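Local atomic coordinates of microcin B17-processing protein McbD (Escherichia coli, PDB entry 6GRI), a protein that takes part in processing the inactive microcin B17 precursor McbA into the active peptide antibiotic, as a YcaO-family member of an assembly with McbB and McbC. Residues 208-213 with 294-299; 42-47 with 262-267; 113-118 with 334-339. The protein carries 1 engineered substitution. All blocks are in the same frame, centred on the assembly; numbering follows the deposited sequence.

Contact 1: 208-213 with 294-299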
loop_
_atom_site.group_PDB
_atom_site.type_symbol
_atom_site.label_atom_id
_atom_site.label_comp_id
_atom_site.label_asym_id
_atom_site.label_seq_id
_atom_site.Cartn_x
_atom_site.Cartn_y
_atom_site.Cartn_z
ATOM N N GLU D 208 24.274 35.900 11.730
ATOM C CA GLU D 208 24.913 35.324 12.924
ATOM C C GLU D 208 26.225 36.014 13.286
ATOM O O GLU D 208 26.602 36.049 14.456
ATOM C CB GLU D 208 25.183 33.836 12.715
ATOM C CG GLU D 208 25.287 33.020 14.004
ATOM C CD GLU D 208 23.936 32.661 14.630
ATOM O OE1 GLU D 208 22.875 32.764 13.962
ATOM O OE2 GLU D 208 23.935 32.253 15.808
ATOM N N GLY D 209 26.929 36.520 12.273
ATOM C CA GLY D 209 28.252 37.108 12.448
ATOM C C GLY D 209 28.647 37.982 11.273
ATOM O O GLY D 209 27.816 38.704 10.717
ATOM N N ASP D 210 29.920 37.926 10.903
ATOM C CA ASP D 210 30.427 38.656 9.744
ATOM C C ASP D 210 31.072 37.671 8.783
ATOM O O ASP D 210 31.643 36.671 9.218
ATOM C CB ASP D 210 31.475 39.693 10.177
ATOM C CG ASP D 210 30.960 40.649 11.243
ATOM O OD1 ASP D 210 29.946 41.336 10.993
ATOM O OD2 ASP D 210 31.578 40.720 12.330
ATOM N N ILE D 211 31.001 37.959 7.487
ATOM C CA ILE D 211 31.820 37.247 6.515
ATOM C C ILE D 211 32.787 38.167 5.770
ATOM O O ILE D 211 32.567 39.372 5.659
ATOM C CB ILE D 211 30.974 36.447 5.500
ATOM C CG1 ILE D 211 30.119 37.359 4.610
ATOM C CG2 ILE D 211 30.079 35.452 6.220
ATOM C CD1 ILE D 211 29.975 36.841 3.199
ATOM N N ARG D 212 33.881 37.587 5.299
ATOM C CA ARG D 212 34.697 38.207 4.258
ATOM C C ARG D 212 34.870 37.146 3.196
ATOM O O ARG D 212 34.757 35.955 3.487
ATOM C CB ARG D 212 36.068 38.660 4.775
ATOM C CG ARG D 212 36.034 39.639 5.933
ATOM C CD ARG D 212 35.584 41.019 5.524
ATOM N NE ARG D 212 36.598 41.706 4.721
ATOM C CZ ARG D 212 37.721 42.268 5.194
ATOM N NH1 ARG D 212 38.039 42.218 6.491
ATOM N NH2 ARG D 212 38.557 42.879 4.352
ATOM N N ILE D 213 35.109 37.585 1.965
ATOM C CA ILE D 213 35.331 36.679 0.852
ATOM C C ILE D 213 36.544 37.175 0.092
ATOM O O ILE D 213 36.500 38.259 -0.477
ATOM C CB ILE D 213 34.109 36.632 -0.086
ATOM C CG1 ILE D 213 32.888 36.041 0.654
ATOM C CG2 ILE D 213 34.426 35.807 -1.335
ATOM C CD1 ILE D 213 31.552 36.345 0.010
ATOM N N ASN D 294 38.253 27.120 16.596
ATOM C CA ASN D 294 36.896 27.680 16.678
ATOM C C ASN D 294 36.822 28.839 17.692
ATOM O O ASN D 294 36.334 28.679 18.815
ATOM C CB ASN D 294 35.896 26.573 17.033
ATOM C CG ASN D 294 34.465 27.050 17.016
ATOM O OD1 ASN D 294 34.173 28.134 16.517
ATOM N ND2 ASN D 294 33.560 26.242 17.559
ATOM N N LYS D 295 37.313 30.002 17.265
ATOM C CA LYS D 295 37.280 31.237 18.052
ATOM C C LYS D 295 37.456 32.466 17.144
ATOM O O LYS D 295 38.090 32.394 16.082
ATOM C CB LYS D 295 38.339 31.211 19.163
ATOM C CG LYS D 295 39.730 30.801 18.712
ATOM C CD LYS D 295 40.752 31.021 19.813
ATOM C CE LYS D 295 42.165 30.707 19.337
ATOM N NZ LYS D 295 43.216 31.251 20.250
ATOM N N TYR D 296 36.892 33.594 17.572
ATOM C CA TYR D 296 36.840 34.804 16.740
ATOM C C TYR D 296 38.239 35.352 16.385
ATOM O O TYR D 296 38.402 36.023 15.365
ATOM C CB TYR D 296 35.952 35.868 17.409
ATOM C CG TYR D 296 35.616 37.062 16.540
ATOM C CD1 TYR D 296 34.842 36.917 15.390
ATOM C CD2 TYR D 296 36.062 38.343 16.875
ATOM C CE1 TYR D 296 34.532 38.013 14.591
ATOM C CE2 TYR D 296 35.758 39.444 16.087
ATOM C CZ TYR D 296 35.002 39.276 14.947
ATOM O OH TYR D 296 34.709 40.366 14.168
ATOM N N GLU D 297 39.232 35.044 17.224
ATOM C CA GLU D 297 40.649 35.309 16.945
ATOM C C GLU D 297 41.036 34.836 15.546
ATOM O O GLU D 297 41.611 35.599 14.770
ATOM C CB GLU D 297 41.548 34.629 17.996
ATOM C CG GLU D 297 43.022 35.040 17.947
ATOM C CD GLU D 297 43.841 34.616 19.174
ATOM O OE1 GLU D 297 43.299 34.554 20.299
ATOM O OE2 GLU D 297 45.056 34.357 19.024
ATOM N N SER D 298 40.687 33.595 15.219
ATOM C CA SER D 298 41.028 33.015 13.915
ATOM C C SER D 298 40.550 33.866 12.733
ATOM O O SER D 298 41.319 34.132 11.807
ATOM C CB SER D 298 40.484 31.593 13.813
ATOM O OG SER D 298 41.102 30.779 14.792
ATOM N N PHE D 299 39.300 34.310 12.793
ATOM C CA PHE D 299 38.728 35.192 11.779
ATOM C C PHE D 299 39.476 36.515 11.699
ATOM O O PHE D 299 39.888 36.944 10.614
ATOM C CB PHE D 299 37.272 35.478 12.121
ATOM C CG PHE D 299 36.538 36.290 11.089
ATOM C CD1 PHE D 299 36.412 35.831 9.783
ATOM C CD2 PHE D 299 35.920 37.489 11.435
ATOM C CE1 PHE D 299 35.693 36.558 8.841
ATOM C CE2 PHE D 299 35.206 38.225 10.501
ATOM C CZ PHE D 299 35.088 37.758 9.203
#

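Contact 2: 42-47 with 262-267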
loop_
_atom_site.group_PDB
_atom_site.type_symbol
_atom_site.label_atom_id
_atom_site.label_comp_id
_atom_site.label_asym_id
_atom_site.label_seq_id
_atom_site.Cartn_x
_atom_site.Cartn_y
_atom_site.Cartn_z
ATOM N N SER D 42 31.234 12.876 3.973
ATOM C CA SER D 42 30.014 13.629 3.736
ATOM C C SER D 42 30.152 14.544 2.529
ATOM O O SER D 42 31.238 14.703 1.986
ATOM C CB SER D 42 29.673 14.476 4.958
ATOM O OG SER D 42 30.265 15.773 4.861
ATOM N N ALA D 43 29.038 15.146 2.127
ATOM C CA ALA D 43 29.019 16.131 1.036
ATOM C C ALA D 43 27.713 16.909 1.071
ATOM O O ALA D 43 26.691 16.383 1.529
ATOM C CB ALA D 43 29.192 15.448 -0.313
ATOM N N ALA D 44 27.761 18.148 0.580
ATOM C CA ALA D 44 26.617 19.054 0.590
ATOM C C ALA D 44 26.385 19.741 -0.759
ATOM O O ALA D 44 27.330 19.996 -1.511
ATOM C CB ALA D 44 26.794 20.095 1.686
ATOM N N GLY D 45 25.122 20.052 -1.043
ATOM C CA GLY D 45 24.741 20.828 -2.221
ATOM C C GLY D 45 23.419 20.367 -2.789
ATOM O O GLY D 45 22.497 20.051 -2.040
ATOM N N GLU D 46 23.324 20.336 -4.119
ATOM C CA GLU D 46 22.175 19.733 -4.808
ATOM C C GLU D 46 22.095 18.254 -4.439
ATOM O O GLU D 46 23.118 17.603 -4.263
ATOM C CB GLU D 46 22.288 19.927 -6.334
ATOM C CG GLU D 46 21.090 19.421 -7.148
ATOM C CD GLU D 46 21.133 17.928 -7.494
ATOM O OE1 GLU D 46 22.236 17.334 -7.567
ATOM O OE2 GLU D 46 20.048 17.332 -7.693
ATOM N N THR D 47 20.878 17.733 -4.339
ATOM C CA THR D 47 20.627 16.401 -3.763
ATOM C C THR D 47 21.485 15.261 -4.351
ATOM O O THR D 47 22.184 14.568 -3.604
ATOM C CB THR D 47 19.110 16.068 -3.795
ATOM O OG1 THR D 47 18.450 16.857 -2.803
ATOM C CG2 THR D 47 18.830 14.609 -3.479
ATOM N N LEU D 262 31.952 25.830 3.272
ATOM C CA LEU D 262 31.918 26.524 4.554
ATOM C C LEU D 262 30.765 26.034 5.398
ATOM O O LEU D 262 30.950 25.637 6.546
ATOM C CB LEU D 262 31.791 28.035 4.340
ATOM C CG LEU D 262 31.932 28.944 5.567
ATOM C CD1 LEU D 262 32.361 30.331 5.104
ATOM C CD2 LEU D 262 30.668 29.027 6.419
ATOM N N TRP D 263 29.571 26.071 4.815
ATOM C CA TRP D 263 28.367 25.589 5.485
ATOM C C TRP D 263 28.528 24.156 5.968
ATOM O O TRP D 263 28.082 23.820 7.074
ATOM C CB TRP D 263 27.165 25.666 4.557
ATOM C CG TRP D 263 25.931 25.183 5.213
ATOM C CD1 TRP D 263 25.217 25.817 6.186
ATOM C CD2 TRP D 263 25.278 23.939 4.977
ATOM N NE1 TRP D 263 24.143 25.048 6.557
ATOM C CE2 TRP D 263 24.158 23.888 5.828
ATOM C CE3 TRP D 263 25.529 22.861 4.120
ATOM C CZ2 TRP D 263 23.281 22.807 5.844
ATOM C CZ3 TRP D 263 24.666 21.776 4.139
ATOM C CH2 TRP D 263 23.547 21.759 4.991
ATOM N N GLN D 264 29.166 23.324 5.142
ATOM C CA GLN D 264 29.447 21.941 5.511
ATOM C C GLN D 264 30.352 21.808 6.759
ATOM O O GLN D 264 30.137 20.920 7.573
ATOM C CB GLN D 264 30.034 21.182 4.318
ATOM C CG GLN D 264 30.151 19.674 4.522
ATOM C CD GLN D 264 30.816 18.957 3.360
ATOM O OE1 GLN D 264 31.386 17.882 3.541
ATOM N NE2 GLN D 264 30.750 19.541 2.165
ATOM N N SER D 265 31.353 22.673 6.909
ATOM C CA SER D 265 32.214 22.635 8.104
ATOM C C SER D 265 31.474 23.241 9.273
ATOM O O SER D 265 31.551 22.736 10.398
ATOM C CB SER D 265 33.538 23.387 7.889
ATOM O OG SER D 265 34.384 22.680 7.007
ATOM N N TYR D 266 30.779 24.344 9.007
ATOM C CA TYR D 266 29.946 24.996 10.008
ATOM C C TYR D 266 28.927 23.993 10.576
ATOM O O TYR D 266 28.788 23.885 11.795
ATOM C CB TYR D 266 29.250 26.213 9.393
ATOM C CG TYR D 266 28.419 27.045 10.352
ATOM C CD1 TYR D 266 27.168 26.600 10.802
ATOM C CD2 TYR D 266 28.848 28.301 10.770
ATOM C CE1 TYR D 266 26.396 27.364 11.662
ATOM C CE2 TYR D 266 28.083 29.070 11.633
ATOM C CZ TYR D 266 26.857 28.599 12.069
ATOM O OH TYR D 266 26.084 29.359 12.904
ATOM N N ILE D 267 28.245 23.246 9.700
ATOM C CA ILE D 267 27.154 22.366 10.148
ATOM C C ILE D 267 27.641 21.102 10.862
ATOM O O ILE D 267 27.047 20.716 11.891
ATOM C CB ILE D 267 26.132 22.032 9.018
ATOM C CG1 ILE D 267 24.823 21.492 9.606
ATOM C CG2 ILE D 267 26.685 21.031 8.012
ATOM C CD1 ILE D 267 24.152 22.432 10.586
HETATM O O HOH W 1 30.392 19.705 -0.539
#

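Contact 3: 113-118 with 334-339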
loop_
_atom_site.group_PDB
_atom_site.type_symbol
_atom_site.label_atom_id
_atom_site.label_comp_id
_atom_site.label_asym_id
_atom_site.label_seq_id
_atom_site.Cartn_x
_atom_site.Cartn_y
_atom_site.Cartn_z
ATOM N N ALA D 113 52.855 6.490 -11.877
ATOM C CA ALA D 113 52.537 7.885 -12.099
ATOM C C ALA D 113 52.896 8.287 -13.523
ATOM O O ALA D 113 53.703 7.630 -14.175
ATOM C CB ALA D 113 53.278 8.756 -11.102
ATOM N N PHE D 114 52.278 9.351 -14.013
ATOM C CA PHE D 114 52.667 9.921 -15.296
ATOM C C PHE D 114 52.809 11.422 -15.158
ATOM O O PHE D 114 52.174 12.033 -14.291
ATOM C CB PHE D 114 51.703 9.521 -16.434
ATOM C CG PHE D 114 50.289 10.043 -16.291
ATOM C CD1 PHE D 114 49.919 11.262 -16.847
ATOM C CD2 PHE D 114 49.318 9.286 -15.650
ATOM C CE1 PHE D 114 48.616 11.724 -16.746
ATOM C CE2 PHE D 114 48.009 9.742 -15.540
ATOM C CZ PHE D 114 47.656 10.961 -16.091
ATOM N N ASN D 115 53.671 11.995 -15.994
ATOM C CA ASN D 115 53.946 13.434 -15.982
ATOM C C ASN D 115 52.744 14.183 -16.546
ATOM O O ASN D 115 52.274 13.884 -17.649
ATOM C CB ASN D 115 55.211 13.762 -16.794
ATOM C CG ASN D 115 55.580 15.233 -16.737
ATOM O OD1 ASN D 115 55.081 16.044 -17.519
ATOM N ND2 ASN D 115 56.448 15.585 -15.803
ATOM N N LEU D 116 52.267 15.163 -15.783
ATOM C CA LEU D 116 51.075 15.936 -16.139
ATOM C C LEU D 116 51.188 16.533 -17.536
ATOM O O LEU D 116 50.198 16.611 -18.247
ATOM C CB LEU D 116 50.848 17.059 -15.116
ATOM C CG LEU D 116 49.579 17.915 -15.194
ATOM C CD1 LEU D 116 48.343 17.084 -14.885
ATOM C CD2 LEU D 116 49.666 19.101 -14.239
ATOM N N PHE D 117 52.397 16.930 -17.932
ATOM C CA PHE D 117 52.596 17.682 -19.173
ATOM C C PHE D 117 52.971 16.804 -20.370
ATOM O O PHE D 117 52.354 16.904 -21.426
ATOM C CB PHE D 117 53.632 18.786 -18.931
ATOM C CG PHE D 117 53.321 19.637 -17.727
ATOM C CD1 PHE D 117 52.152 20.394 -17.680
ATOM C CD2 PHE D 117 54.168 19.659 -16.622
ATOM C CE1 PHE D 117 51.840 21.163 -16.567
ATOM C CE2 PHE D 117 53.865 20.443 -15.509
ATOM C CZ PHE D 117 52.699 21.194 -15.482
ATOM N N SER D 118 53.960 15.935 -20.194
ATOM C CA SER D 118 54.507 15.142 -21.294
ATOM C C SER D 118 53.846 13.788 -21.468
ATOM O O SER D 118 54.086 13.119 -22.473
ATOM C CB SER D 118 56.001 14.914 -21.069
ATOM O OG SER D 118 56.225 13.924 -20.077
ATOM N N ILE D 334 56.127 27.264 -14.094
ATOM C CA ILE D 334 56.651 27.169 -12.722
ATOM C C ILE D 334 57.484 25.902 -12.506
ATOM O O ILE D 334 58.523 25.964 -11.852
ATOM C CB ILE D 334 55.494 27.255 -11.672
ATOM C CG1 ILE D 334 54.918 28.678 -11.652
ATOM C CG2 ILE D 334 55.958 26.872 -10.265
ATOM C CD1 ILE D 334 53.489 28.757 -11.175
ATOM N N SER D 335 57.008 24.757 -13.006
ATOM C CA SER D 335 57.726 23.483 -12.848
ATOM C C SER D 335 57.253 22.388 -13.789
ATOM O O SER D 335 56.065 22.176 -13.961
ATOM C CB SER D 335 57.604 22.948 -11.426
ATOM O OG SER D 335 58.051 21.603 -11.362
ATOM N N ASP D 336 58.227 21.665 -14.335
ATOM C CA ASP D 336 58.015 20.520 -15.224
ATOM C C ASP D 336 57.636 19.272 -14.407
ATOM O O ASP D 336 56.907 18.405 -14.902
ATOM C CB ASP D 336 59.307 20.255 -16.031
ATOM C CG ASP D 336 59.041 19.841 -17.464
ATOM O OD1 ASP D 336 58.618 18.684 -17.682
ATOM O OD2 ASP D 336 59.282 20.671 -18.377
ATOM N N ASN D 337 58.125 19.206 -13.164
ATOM C CA ASN D 337 57.984 18.029 -12.301
ATOM C C ASN D 337 56.653 18.038 -11.526
ATOM O O ASN D 337 56.628 18.304 -10.320
ATOM C CB ASN D 337 59.158 17.956 -11.309
ATOM C CG ASN D 337 60.526 17.952 -11.989
ATOM O OD1 ASN D 337 60.799 17.149 -12.881
ATOM N ND2 ASN D 337 61.400 18.848 -11.544
ATOM N N ILE D 338 55.554 17.764 -12.235
ATOM C CA ILE D 338 54.213 17.600 -11.630
ATOM C C ILE D 338 53.652 16.275 -12.144
ATOM O O ILE D 338 53.432 16.115 -13.350
ATOM C CB ILE D 338 53.235 18.745 -11.982
ATOM C CG1 ILE D 338 53.880 20.106 -11.734
ATOM C CG2 ILE D 338 51.969 18.645 -11.147
ATOM C CD1 ILE D 338 52.934 21.277 -11.916
ATOM N N PHE D 339 53.412 15.346 -11.221
ATOM C CA PHE D 339 53.090 13.956 -11.552
ATOM C C PHE D 339 51.671 13.611 -11.117
ATOM O O PHE D 339 51.170 14.115 -10.102
ATOM C CB PHE D 339 54.125 13.027 -10.912
ATOM C CG PHE D 339 55.520 13.520 -11.092
ATOM C CD1 PHE D 339 56.234 13.214 -12.239
ATOM C CD2 PHE D 339 56.091 14.378 -10.154
ATOM C CE1 PHE D 339 57.510 13.720 -12.427
ATOM C CE2 PHE D 339 57.361 14.885 -10.338
ATOM C CZ PHE D 339 58.072 14.553 -11.473
#

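Contact 1: 208-213 with 294-299
Tyr296 and Phe299, near the beginning of helix 296-303, reach from that helix to the first residues of strand 210-215. Tyr296 comes first and touches the strand with the far end of its side chain: its OH lies 3.6 Å from OD2 of Asp210, and the carboxylate and phenol planes stand 55° apart. A long aromatic side chain with a polar end suits this outer position, since the ring gives the length to bring the hydroxyl beside the carboxylate. Three residues on, Phe299 has the largest share of the contact through its buried ring. Its CG is anti to the backbone N (chi1 -175°), which sends the ring out from the helix to the strand backbone. CZ of Phe299 leads, 3.6 Å from the carbonyl O of Asp210 and 3.9 Å from CG of Arg212, and CE2 of Phe299 lies 4.0 Å from CB of Asp210. The edge of the ring faces the carbonyl carbon of Ile211. Asp210 and Arg212, two apart on the strand, both direct their CB toward the helix, whereas that of Ile211 points away, to the side where Leu202 and Leu205 of helix 196-208 pack. Arg212 offers Phe299 its aliphatic base; its guanidinium plane is 89° from the ring, and NE forms a salt bridge with Glu186. Leu229 of strand 224-231 also touches Phe299. No clear hydrogen bond joins the two segments, so van der Waals contact of the phenylalanine ring with backbone and methylene groups carries the contact.

Contact 2: 42-47 with 262-267
Ala44 packs its methyl group against the indole of Trp263, the close apolar part of a contact that ties strand 41-45, an outermost strand of the N-terminal four-stranded antiparallel sheet within this chain, to helix 251-274. CB of Ala44 lies in the plane of the indole, at its edge, 3.7 Å from CZ3 of Trp263. The small alanine sits where the axes of the short strand and helix segments approach to 8.6 Å. CG2 of Ile267, a turn further along the helix, sits over the rim of one indole face, and Pro27 and Ile201 also touch the tryptophan.

Polar atoms and water take over on the other side. A chi1 of -170° and a chain extended beyond CG carry the amide of Gln264 to the strand. OE1 of Gln264 comes 2.7 Å from OG of Ser42, and its NE2 gives a weak hydrogen bond of 2.7 Å to a water that also accepts from the backbone N of Ala44 at 3.3 Å. Phe29 of strand 28-33 borders both Ser42 and Gln264. The chemistry is thus divided: alkyl-aromatic contact joins helix to strand at Ala44, whereas the glutamine reaches the strand backbone partly through water, probably a more yielding link.

Contact 3: 113-118 with 334-339
In Asn115, a chi1 of -176° carries the amide away from the backbone N, and a chi2 of -86° turns it so that ND2 faces the loop 335-338 while OD1 looks back at its own chain. ND2 of Asn115 donates to the carbonyl O of Asp336 at 3.0 Å, with the acceptor close to the amide plane. OD1 of Asn115 accepts from the backbone N of Phe117 and of Ser118, both at 2.9 Å, forming an Asx turn and Asx motif where strand 108-115 ends. The Phe117 donor stands above the carbonyl plane; that of Ser118 is only modestly tilted from it. Asparagine suits this place because one flat group supplies both donor and acceptor, and three bonds fix its rotation.

On the backbone, Asn115 and Phe339 form an antiparallel non-hydrogen-bonded pair. The N of Leu116 gives a nearly straight bond (168°) to the O of Ile338, at 2.9 Å, and CA of Phe339 makes a CH...O contact with the O of Phe114.

Apolar groups fill the other side. Leu116 and Ile338 lie alongside each other, CD2 to CG2 3.9 Å, and CB of Leu116 covers one face of the Phe117 ring. Ile338 brings CD1 to 3.6 Å from CZ of Phe117 near the ring edge. Leu328 and Leu331 of helix 327-334 extend this apolar cluster, while Arg23 of the McbB chain hydrogen-bonds to the O of Leu116. The carbonyls of Asp336 and Ile338 are thus met by N-H donors, and that of Asp336 also lies in plane at the Phe117 ring edge, joining the turn after one strand to the loop leading into its neighbour.

Overall arrangement
The three contacts all belong to the YcaO region of the chain, yet involve different beta-sheets. Contacts 1 and 2 are neighbours, with centres about 18 Å apart, and touch where CG of Glu208 comes 3.9 Å from OH of Tyr266. Contact 3 lies across the chain's centre from both, about 38 Å from contact 1 and 33 Å from contact 2 between centres. Contact 1 sets helix 296-303 against strand 210-215 of the mixed sheet, contact 2 joins the N-terminal antiparallel sheet to helix 251-274, and contact 3 lies in the six-stranded antiparallel sheet. Along the chain, contact 1 nests inside the loop closed by contact 3, whereas contact 2 crosses both, tying distant parts of the sequence into one body.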